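Local coordinates for mbDLG-3 protein (Monosiga brevicollis, PDB 6X1N) that probably binds the C-terminal tails of partner proteins, serving as the third PDZ domain of a choanoflagellate Dlg1 scaffold protein, at residues D4-L10 with V88-T94; G37-I43 with V55-I61; A15-F19 with E46-I50; L21-A27 with L71-A77. One frame throughout, in Å; residues are numbered along the deposited sequence.

Contact 1 (D4-L10 with V88-T94); sequences DLRTVTL and VMTLNLT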
# COMPACT_ATOMS: atom_id res chain seq x y z
N ASP A 4 9.90 7.10 10.18
CA ASP A 4 9.52 6.90 8.78
C ASP A 4 8.57 5.71 8.65
O ASP A 4 7.75 5.67 7.72
CB ASP A 4 10.74 6.58 7.93
CG ASP A 4 11.67 7.75 7.74
OD1 ASP A 4 11.22 8.91 7.67
OD2 ASP A 4 12.88 7.47 7.61
N LEU A 5 8.69 4.73 9.53
CA LEU A 5 7.88 3.52 9.47
C LEU A 5 6.59 3.78 10.23
O LEU A 5 6.62 4.05 11.44
CB LEU A 5 8.64 2.36 10.10
CG LEU A 5 8.00 0.98 9.95
CD1 LEU A 5 7.99 0.56 8.49
CD2 LEU A 5 8.74 -0.03 10.83
N ARG A 6 5.46 3.75 9.52
CA ARG A 6 4.15 4.04 10.09
C ARG A 6 3.32 2.77 10.14
O ARG A 6 3.26 2.02 9.16
CB ARG A 6 3.43 5.11 9.26
CG ARG A 6 3.89 6.51 9.60
CD ARG A 6 3.48 7.55 8.55
NE ARG A 6 4.37 7.55 7.39
CZ ARG A 6 4.04 7.17 6.15
NH1 ARG A 6 2.80 6.77 5.86
NH2 ARG A 6 4.96 7.22 5.20
N THR A 7 2.67 2.54 11.27
CA THR A 7 1.73 1.43 11.42
C THR A 7 0.36 2.07 11.58
O THR A 7 0.12 2.80 12.55
CB THR A 7 2.09 0.57 12.63
OG1 THR A 7 3.40 0.01 12.44
CG2 THR A 7 1.10 -0.57 12.76
N VAL A 8 -0.52 1.82 10.62
CA VAL A 8 -1.79 2.52 10.51
C VAL A 8 -2.89 1.49 10.42
O VAL A 8 -2.77 0.52 9.66
CB VAL A 8 -1.80 3.42 9.26
CG1 VAL A 8 -3.14 4.13 9.13
CG2 VAL A 8 -0.65 4.42 9.31
N THR A 9 -3.96 1.68 11.18
CA THR A 9 -5.16 0.88 11.03
C THR A 9 -6.24 1.75 10.41
O THR A 9 -6.56 2.82 10.94
CB THR A 9 -5.64 0.32 12.37
OG1 THR A 9 -4.65 -0.56 12.89
CG2 THR A 9 -6.95 -0.44 12.19
N LEU A 10 -6.75 1.33 9.27
CA LEU A 10 -7.83 2.02 8.59
C LEU A 10 -9.10 1.20 8.72
O LEU A 10 -9.07 -0.03 8.66
CB LEU A 10 -7.53 2.20 7.11
CG LEU A 10 -6.26 2.97 6.74
CD1 LEU A 10 -6.13 3.01 5.23
CD2 LEU A 10 -6.29 4.38 7.31
N VAL A 88 -11.54 -3.84 8.25
CA VAL A 88 -10.35 -3.41 8.97
C VAL A 88 -9.12 -3.71 8.13
O VAL A 88 -8.99 -4.80 7.57
CB VAL A 88 -10.26 -4.06 10.36
CG1 VAL A 88 -9.02 -3.59 11.08
CG2 VAL A 88 -11.50 -3.74 11.18
N MET A 89 -8.22 -2.73 8.03
CA MET A 89 -6.97 -2.89 7.30
C MET A 89 -5.84 -2.33 8.15
O MET A 89 -5.86 -1.15 8.51
CB MET A 89 -7.05 -2.14 5.97
CG MET A 89 -5.79 -2.28 5.14
SD MET A 89 -5.75 -1.17 3.73
CE MET A 89 -7.11 -1.80 2.74
N THR A 90 -4.85 -3.16 8.47
CA THR A 90 -3.65 -2.70 9.15
C THR A 90 -2.52 -2.68 8.13
O THR A 90 -2.38 -3.62 7.35
CB THR A 90 -3.32 -3.58 10.35
OG1 THR A 90 -4.41 -3.54 11.28
CG2 THR A 90 -2.07 -3.06 11.04
N LEU A 91 -1.75 -1.60 8.14
CA LEU A 91 -0.69 -1.37 7.16
C LEU A 91 0.61 -1.04 7.88
O LEU A 91 0.60 -0.32 8.88
CB LEU A 91 -1.02 -0.16 6.30
CG LEU A 91 -2.30 -0.20 5.47
CD1 LEU A 91 -2.62 1.19 4.97
CD2 LEU A 91 -2.14 -1.15 4.31
N ASN A 92 1.72 -1.56 7.36
CA ASN A 92 3.05 -1.05 7.67
C ASN A 92 3.52 -0.32 6.43
O ASN A 92 3.64 -0.92 5.36
CB ASN A 92 4.02 -2.19 7.98
CG ASN A 92 3.97 -2.62 9.42
OD1 ASN A 92 2.90 -2.83 9.98
ND2 ASN A 92 5.14 -2.76 10.03
N LEU A 93 3.77 0.98 6.58
CA LEU A 93 4.05 1.88 5.47
C LEU A 93 5.37 2.60 5.71
O LEU A 93 5.72 2.93 6.85
CB LEU A 93 2.98 2.98 5.40
CG LEU A 93 1.55 2.52 5.19
CD1 LEU A 93 0.59 3.68 5.35
CD2 LEU A 93 1.37 1.89 3.83
N THR A 94 6.07 2.91 4.63
CA THR A 94 7.19 3.85 4.72
C THR A 94 7.37 4.52 3.37
O THR A 94 7.17 3.89 2.33
CB THR A 94 8.47 3.14 5.19
OG1 THR A 94 9.44 4.11 5.63
CG2 THR A 94 9.06 2.26 4.09

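Contact 2 (G37-I43 with V55-I61); sequences GIFISRI and VFEGDQI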
# COMPACT_ATOMS: atom_id res chain seq x y z
N GLY A 37 7.59 -4.44 -5.15
CA GLY A 37 6.92 -3.92 -3.98
C GLY A 37 5.59 -3.28 -4.33
O GLY A 37 5.31 -2.91 -5.47
N ILE A 38 4.75 -3.16 -3.31
CA ILE A 38 3.42 -2.57 -3.44
C ILE A 38 3.49 -1.14 -2.93
O ILE A 38 4.10 -0.89 -1.88
CB ILE A 38 2.41 -3.39 -2.62
CG1 ILE A 38 2.34 -4.84 -3.12
CG2 ILE A 38 1.03 -2.72 -2.65
CD1 ILE A 38 2.01 -4.95 -4.59
N PHE A 39 2.86 -0.21 -3.65
CA PHE A 39 2.93 1.21 -3.33
C PHE A 39 1.55 1.85 -3.32
O PHE A 39 0.66 1.44 -4.06
CB PHE A 39 3.82 1.93 -4.33
CG PHE A 39 5.26 1.69 -4.08
CD1 PHE A 39 5.84 0.49 -4.43
CD2 PHE A 39 6.02 2.63 -3.43
CE1 PHE A 39 7.16 0.25 -4.14
CE2 PHE A 39 7.34 2.39 -3.15
CZ PHE A 39 7.91 1.21 -3.49
N ILE A 40 1.39 2.87 -2.48
CA ILE A 40 0.22 3.74 -2.55
C ILE A 40 0.39 4.65 -3.75
O ILE A 40 1.38 5.40 -3.83
CB ILE A 40 0.07 4.55 -1.26
CG1 ILE A 40 0.05 3.65 -0.03
CG2 ILE A 40 -1.14 5.47 -1.37
CD1 ILE A 40 -1.23 3.00 0.25
N SER A 41 -0.56 4.60 -4.68
CA SER A 41 -0.50 5.42 -5.88
C SER A 41 -1.44 6.62 -5.87
O SER A 41 -1.33 7.47 -6.75
CB SER A 41 -0.77 4.57 -7.13
OG SER A 41 -2.00 3.88 -7.00
N ARG A 42 -2.37 6.71 -4.91
CA ARG A 42 -3.22 7.89 -4.84
C ARG A 42 -3.93 7.89 -3.51
O ARG A 42 -4.37 6.84 -3.04
CB ARG A 42 -4.27 7.85 -5.97
CG ARG A 42 -4.99 9.16 -6.22
CD ARG A 42 -4.13 10.17 -6.93
NE ARG A 42 -4.96 11.31 -7.31
CZ ARG A 42 -5.30 11.62 -8.56
NH1 ARG A 42 -4.85 10.91 -9.58
NH2 ARG A 42 -6.08 12.67 -8.78
N ILE A 43 -4.08 9.07 -2.92
CA ILE A 43 -4.95 9.28 -1.76
C ILE A 43 -6.22 9.94 -2.26
O ILE A 43 -6.17 11.04 -2.83
CB ILE A 43 -4.27 10.15 -0.70
CG1 ILE A 43 -2.93 9.56 -0.28
CG2 ILE A 43 -5.19 10.31 0.50
CD1 ILE A 43 -3.01 8.14 0.29
N VAL A 55 -1.13 8.19 5.65
CA VAL A 55 -0.99 7.34 4.48
C VAL A 55 -0.74 8.26 3.30
O VAL A 55 -1.53 9.17 3.06
CB VAL A 55 -2.27 6.51 4.25
CG1 VAL A 55 -2.10 5.59 3.05
CG2 VAL A 55 -2.65 5.73 5.51
N PHE A 56 0.36 8.04 2.58
CA PHE A 56 0.78 8.98 1.56
C PHE A 56 1.05 8.28 0.24
O PHE A 56 1.60 7.17 0.20
CB PHE A 56 2.08 9.70 1.96
CG PHE A 56 2.02 10.38 3.30
CD1 PHE A 56 0.99 11.25 3.60
CD2 PHE A 56 3.01 10.15 4.24
CE1 PHE A 56 0.96 11.89 4.84
CE2 PHE A 56 2.97 10.77 5.47
CZ PHE A 56 1.95 11.64 5.77
N GLU A 57 0.73 8.96 -0.86
CA GLU A 57 1.20 8.50 -2.15
C GLU A 57 2.72 8.35 -2.12
O GLU A 57 3.42 9.16 -1.52
CB GLU A 57 0.78 9.49 -3.23
CG GLU A 57 1.23 9.03 -4.59
CD GLU A 57 0.74 9.88 -5.73
OE1 GLU A 57 -0.18 10.72 -5.52
OE2 GLU A 57 1.30 9.70 -6.84
N GLY A 58 3.21 7.28 -2.74
CA GLY A 58 4.63 6.99 -2.71
C GLY A 58 5.09 6.17 -1.53
O GLY A 58 6.29 5.86 -1.44
N ASP A 59 4.20 5.82 -0.62
CA ASP A 59 4.54 4.89 0.45
C ASP A 59 4.65 3.48 -0.12
O ASP A 59 3.81 3.05 -0.92
CB ASP A 59 3.43 4.83 1.50
CG ASP A 59 3.40 6.02 2.42
OD1 ASP A 59 4.37 6.81 2.45
OD2 ASP A 59 2.40 6.11 3.17
N GLN A 60 5.66 2.74 0.33
CA GLN A 60 5.65 1.30 0.13
C GLN A 60 4.80 0.67 1.22
O GLN A 60 4.94 0.99 2.40
CB GLN A 60 7.07 0.73 0.17
CG GLN A 60 7.05 -0.77 -0.05
CD GLN A 60 8.38 -1.36 -0.44
OE1 GLN A 60 9.41 -0.68 -0.42
NE2 GLN A 60 8.37 -2.64 -0.79
N ILE A 61 3.88 -0.21 0.81
CA ILE A 61 3.11 -1.02 1.74
C ILE A 61 3.95 -2.27 2.00
O ILE A 61 3.97 -3.20 1.20
CB ILE A 61 1.73 -1.39 1.20
CG1 ILE A 61 0.97 -0.17 0.68
CG2 ILE A 61 0.94 -2.09 2.29
CD1 ILE A 61 -0.44 -0.50 0.17
O HOH W 1 5.72 -4.10 -0.76
O HOH W 2 -0.24 8.74 -8.97
O HOH W 3 -2.42 11.21 -3.94

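Contact 3 (A15-F19 with E46-I50); sequences AGFGF and EGAAI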
# COMPACT_ATOMS: atom_id res chain seq x y z
N ALA A 15 -17.15 5.80 3.37
CA ALA A 15 -16.61 6.19 2.07
C ALA A 15 -15.53 5.26 1.56
O ALA A 15 -14.96 5.52 0.49
CB ALA A 15 -16.09 7.63 2.13
N GLY A 16 -15.21 4.19 2.27
CA GLY A 16 -14.18 3.29 1.83
C GLY A 16 -12.80 3.64 2.38
O GLY A 16 -12.59 4.64 3.07
N PHE A 17 -11.84 2.79 2.03
CA PHE A 17 -10.48 2.94 2.52
C PHE A 17 -9.78 4.16 1.93
O PHE A 17 -8.84 4.68 2.54
CB PHE A 17 -9.67 1.68 2.23
CG PHE A 17 -10.07 0.50 3.08
CD1 PHE A 17 -9.91 0.54 4.47
CD2 PHE A 17 -10.58 -0.65 2.51
CE1 PHE A 17 -10.26 -0.54 5.26
CE2 PHE A 17 -10.93 -1.75 3.30
CZ PHE A 17 -10.77 -1.69 4.67
N GLY A 18 -10.18 4.62 0.75
CA GLY A 18 -9.75 5.91 0.25
C GLY A 18 -8.35 5.99 -0.33
O GLY A 18 -7.71 7.04 -0.24
N PHE A 19 -7.85 4.91 -0.92
CA PHE A 19 -6.54 5.00 -1.57
C PHE A 19 -6.46 4.00 -2.71
O PHE A 19 -7.19 3.00 -2.74
CB PHE A 19 -5.38 4.80 -0.58
CG PHE A 19 -5.23 3.39 -0.08
CD1 PHE A 19 -5.90 2.96 1.06
CD2 PHE A 19 -4.36 2.50 -0.71
CE1 PHE A 19 -5.74 1.66 1.54
CE2 PHE A 19 -4.19 1.21 -0.23
CZ PHE A 19 -4.87 0.78 0.88
N GLU A 46 -11.85 11.60 -0.27
CA GLU A 46 -12.60 11.15 0.90
C GLU A 46 -12.21 9.72 1.18
O GLU A 46 -11.90 8.96 0.26
CB GLU A 46 -14.11 11.17 0.66
CG GLU A 46 -14.67 12.52 0.38
CD GLU A 46 -14.84 13.36 1.62
OE1 GLU A 46 -14.99 14.59 1.47
OE2 GLU A 46 -14.85 12.84 2.76
N GLY A 47 -12.25 9.35 2.45
CA GLY A 47 -12.00 7.97 2.80
C GLY A 47 -11.08 7.83 4.00
O GLY A 47 -10.59 8.83 4.54
N ALA A 48 -10.82 6.60 4.41
CA ALA A 48 -10.08 6.38 5.64
C ALA A 48 -8.66 6.92 5.55
O ALA A 48 -8.13 7.48 6.52
CB ALA A 48 -10.05 4.89 5.98
N ALA A 49 -8.03 6.79 4.38
CA ALA A 49 -6.62 7.16 4.26
C ALA A 49 -6.43 8.66 4.47
O ALA A 49 -5.56 9.07 5.24
CB ALA A 49 -6.06 6.73 2.92
N ILE A 50 -7.24 9.49 3.83
CA ILE A 50 -7.08 10.94 4.01
C ILE A 50 -7.44 11.34 5.43
O ILE A 50 -6.79 12.21 6.03
CB ILE A 50 -7.84 11.74 2.94
CG1 ILE A 50 -7.40 13.21 2.96
CG2 ILE A 50 -9.37 11.62 3.11
CD1 ILE A 50 -7.96 14.01 1.80
O HOH W 4 -13.99 7.66 -0.97
O HOH W 5 -8.75 8.89 1.47

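Contact 4 (L21-A27 with L71-A77); sequences LLGPAKA and LASYRQA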
# COMPACT_ATOMS: atom_id res chain seq x y z
N LEU A 21 -3.62 1.60 -4.94
CA LEU A 21 -2.29 1.02 -4.86
C LEU A 21 -1.81 0.55 -6.23
O LEU A 21 -2.59 0.41 -7.18
CB LEU A 21 -2.19 -0.09 -3.80
CG LEU A 21 -3.11 -1.32 -3.90
CD1 LEU A 21 -2.68 -2.30 -4.99
CD2 LEU A 21 -3.16 -2.04 -2.56
N LEU A 22 -0.51 0.30 -6.31
CA LEU A 22 0.10 -0.23 -7.52
C LEU A 22 1.08 -1.33 -7.12
O LEU A 22 1.50 -1.45 -5.97
CB LEU A 22 0.79 0.84 -8.39
CG LEU A 22 2.05 1.57 -7.92
CD1 LEU A 22 3.32 0.70 -7.91
CD2 LEU A 22 2.26 2.77 -8.83
N GLY A 23 1.45 -2.12 -8.11
CA GLY A 23 2.42 -3.16 -7.89
C GLY A 23 2.87 -3.73 -9.22
O GLY A 23 2.44 -3.28 -10.28
N PRO A 24 3.74 -4.73 -9.18
CA PRO A 24 4.25 -5.32 -10.41
C PRO A 24 3.25 -6.29 -11.02
O PRO A 24 2.33 -6.77 -10.37
CB PRO A 24 5.51 -6.07 -9.95
CG PRO A 24 5.20 -6.46 -8.55
CD PRO A 24 4.30 -5.37 -7.97
N ALA A 25 3.44 -6.56 -12.31
CA ALA A 25 2.57 -7.50 -13.00
C ALA A 25 2.64 -8.89 -12.38
O ALA A 25 1.62 -9.57 -12.23
CB ALA A 25 2.92 -7.56 -14.49
N LYS A 26 3.84 -9.33 -12.00
CA LYS A 26 4.09 -10.71 -11.59
C LYS A 26 4.61 -10.72 -10.16
O LYS A 26 5.49 -9.93 -9.81
CB LYS A 26 5.14 -11.32 -12.54
CG LYS A 26 5.49 -12.79 -12.32
CD LYS A 26 6.24 -13.37 -13.54
CE LYS A 26 7.61 -12.72 -13.76
NZ LYS A 26 8.63 -13.14 -12.76
N ALA A 27 4.06 -11.61 -9.34
CA ALA A 27 4.52 -11.80 -7.97
C ALA A 27 5.81 -12.60 -7.96
O ALA A 27 6.07 -13.41 -8.85
CB ALA A 27 3.46 -12.55 -7.17
N LEU A 71 6.98 -9.12 -2.16
CA LEU A 71 7.03 -9.71 -3.49
C LEU A 71 5.65 -9.85 -4.12
O LEU A 71 5.50 -10.58 -5.11
CB LEU A 71 7.73 -11.08 -3.45
CG LEU A 71 9.13 -11.15 -2.85
CD1 LEU A 71 9.63 -12.59 -2.92
CD2 LEU A 71 10.06 -10.23 -3.59
N ALA A 72 4.65 -9.17 -3.58
CA ALA A 72 3.29 -9.33 -4.07
C ALA A 72 3.14 -8.70 -5.45
O ALA A 72 3.76 -7.69 -5.76
CB ALA A 72 2.29 -8.70 -3.10
N SER A 73 2.28 -9.30 -6.28
CA SER A 73 1.86 -8.62 -7.50
C SER A 73 0.80 -7.57 -7.17
O SER A 73 0.14 -7.62 -6.13
CB SER A 73 1.24 -9.63 -8.47
OG SER A 73 0.09 -10.19 -7.87
N TYR A 74 0.58 -6.65 -8.12
CA TYR A 74 -0.58 -5.78 -8.04
C TYR A 74 -1.85 -6.58 -7.81
O TYR A 74 -2.63 -6.30 -6.90
CB TYR A 74 -0.74 -4.96 -9.32
CG TYR A 74 -2.12 -4.36 -9.35
CD1 TYR A 74 -2.45 -3.29 -8.53
CD2 TYR A 74 -3.14 -4.91 -10.15
CE1 TYR A 74 -3.73 -2.76 -8.52
CE2 TYR A 74 -4.43 -4.40 -10.13
CZ TYR A 74 -4.70 -3.31 -9.32
OH TYR A 74 -5.98 -2.79 -9.30
N ARG A 75 -2.07 -7.60 -8.64
CA ARG A 75 -3.31 -8.36 -8.55
C ARG A 75 -3.49 -8.96 -7.16
O ARG A 75 -4.59 -8.94 -6.60
CB ARG A 75 -3.33 -9.47 -9.60
CG ARG A 75 -4.70 -10.05 -9.88
CD ARG A 75 -5.45 -9.19 -10.89
NE ARG A 75 -4.93 -9.35 -12.24
CZ ARG A 75 -5.34 -8.65 -13.29
NH1 ARG A 75 -6.28 -7.72 -13.13
NH2 ARG A 75 -4.82 -8.87 -14.48
N GLN A 76 -2.41 -9.51 -6.59
CA GLN A 76 -2.48 -10.10 -5.26
C GLN A 76 -2.87 -9.06 -4.21
O GLN A 76 -3.73 -9.32 -3.36
CB GLN A 76 -1.13 -10.72 -4.92
CG GLN A 76 -1.06 -11.35 -3.55
CD GLN A 76 0.36 -11.63 -3.12
OE1 GLN A 76 1.24 -11.83 -3.96
NE2 GLN A 76 0.61 -11.58 -1.81
N ALA A 77 -2.23 -7.88 -4.25
CA ALA A 77 -2.54 -6.84 -3.27
C ALA A 77 -3.96 -6.31 -3.43
O ALA A 77 -4.68 -6.12 -2.44
CB ALA A 77 -1.52 -5.70 -3.37
O HOH W 6 -0.57 -8.07 -11.12

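Contact 1 (D4-L10 with V88-T94)
Strand 6-10 and strand 88-94 run antiparallel, their axes 4.6 Å apart at closest approach and their directions 165° apart. R6–L93, V8–L91 and L10–M89 are hydrogen-bonded pairs, each exchanging two N-H...O bonds, while T7–N92 and T9–T90 between them are non-hydrogen-bonded. The face bearing V8, L10, M89, L91 and L93 is mostly apolar: V8 CG2 meets L93 CD1 at 4.2 Å, and L10 CD1 comes to 4.0 Å from L91 CD1, the two leucines crossing at a slant. R6 is the exception on this face. Its chain bends at chi3 (-80°), which brings NH1 to 3.8 Å from L93 CB, and the same NH1 is spent on a salt bridge to D59 and a hydrogen bond to the Q54 carbonyl. A leucine in place of R6 would probably leave the D59 carboxylate without this countercharge and the Q54 carbonyl without this donor. T7 and N92 point alongside each other on the other face, and T9 OG1 and T90 OG1 form a weak hydrogen bond of 3.4 Å. The chemistry is two-sided: hydroxyls and an amide on one face, aliphatic packing and one arginine paired to D59 and Q54 on the other, as the PDZ domain's first and last strands pair.

Contact 2 (G37-I43 with V55-I61)
The F39 ring lies over the root of the Q60 side chain, with Q60 CA 4.0 Å from the ring centroid and 21° off the ring normal, a CH-pi contact displaced toward the rim. Q60 CB continues the overlap, 3.7 Å from F39 CE2, and the Q60 amide is turned only 26° from the ring plane. G58 O approaches the ring at its edge. Replacing F39 with an alanine would probably open a gap over Q60 CA and CB and leave M99, of the helix 97-102, without this ring to pack on. The amide is anchored at both ends: OE1 bonds to N96, and NE2 to a water that also joins I38 N and I61 O.

The two segments belong to the middle of the PDZ sheet, where strand 38-43 sits between strands 19-22 and 59-64; S41 and R42 both face S20 in a classic beta bulge. I40 points into the core at this junction. Its CD1 meets I61 CD1 at 3.6 Å, the two chains crossing at about a right angle, and also packs on V55 CG1. Beyond the bulge, I43 CD1 presses on the backbone at V55 O, 3.3 Å away.

F56 to D59 form a type II turn with G58 at positive phi, and G58 N bonds I40 O at 2.8 Å and a nearly straight 170°. D59 OD2 takes F56 N from above the carboxylate plane and also pairs with R6. E57 reaches S41 O and I43 N through one water each, while Y100 holds its OE2.

Contact 3 (A15-F19 with E46-I50)
Two direct backbone hydrogen bonds tie A15-F19 to the start of the helix 48-52: A48 N donates to G16 O at 3.0 Å, in the carbonyl plane, and A49 N donates to F17 O at 2.9 Å, tilted 34° from the F17 carbonyl plane. G47 occupies the N-cap, so these loop carbonyls serve amides of the first helical turn. Water extends the link at two points. One molecule donates to both A15 O and E46 O; another donates to G18 O and accepts from I50 N. The sequence G16-F17-G18-F19 is the GLGF-type carboxylate-binding loop of PDZ domains, whose amides in relatives hold the terminal carboxylate of a bound peptide. Close backbone packing follows from the glycines, since G18 CA and G47 CA stand 4.0 Å apart. A beta carbon on G47 would fall only 2.5 Å from G18 CA. The apolar pair across the contact is a small one, A49 CB resting on F19 CB at 4.1 Å. Separately, the A48 CB methyl lies against the F17 carbonyl oxygen, 3.7 Å from F17 O. The F17 side chain starts away from the helix and packs on L10 and M89, while F19 packs on L10, I40 and M89.

Contact 4 (L21-A27 with L71-A77)
L21 and Y74 slant across each other, the L21 CD1 methyl lying 3.7 Å from Y74 CD1 and equally near CE1, set obliquely off the CD1–CE1 bond of the ring. Y74 CG is anti to the backbone N (chi1 164°), which directs the ring toward strand 19-22, and L21 O meets the ring edge near its plane, 3.6 Å from CE1. On the leucine side, L21 CD1 also touches A77 CB at 3.9 Å, one helical turn beyond Y74. Strand 19-22 and helix 74-82 are the two walls of the PDZ peptide groove. Y74, as the first residue of that helix, probably corresponds to the position where class I PDZ domains commonly carry a histidine that helps select the peptide, and a glycerol molecule lies close to L21.

Past the strand, the CD of P24 lies 3.2 Å from A72 O, while the P24 carbonyl accepts Y74 N in the carbonyl plane at 2.9 Å and 169°. G23 comes so close that a beta carbon there would clash with Y74 N. S73 is the N-cap: with chi1 at 62°, OG accepts Q76 N at 2.9 Å, and its CB packs on A27 N and CB. R75 N reaches A25 O through a water.

Amides of the first helical turn are therefore satisfied by a loop carbonyl, a water and a serine hydroxyl, which ties the helix start to the 23-27 loop, while the leucine–tyrosine–alanine cluster supplies an apolar stretch between the groove walls.

Contact 2 lies nearest the middle of the chain, its centre about 5 Å from that of the chain, and is the most buried. Contact 1 extends the same sheet through strand 88-95, and a probable backbone hydrogen bond from Q60 N to T94 O joins the two. Another probable hydrogen bond, between F39 O and L22 N, joins contact 2 to contact 4. Contacts 3 and 4 are more peripheral and sit on opposite sides of the chain's centre, about 21 Å apart centre to centre, at the two ends of strand 19-22, where each tethers a helix start to a loop. Sheet pairing dominates contacts 1 and 2, whereas 3 and 4 rely on helix-start amides and close-packed glycines; bridging water serves contacts 2, 3 and 4 alike.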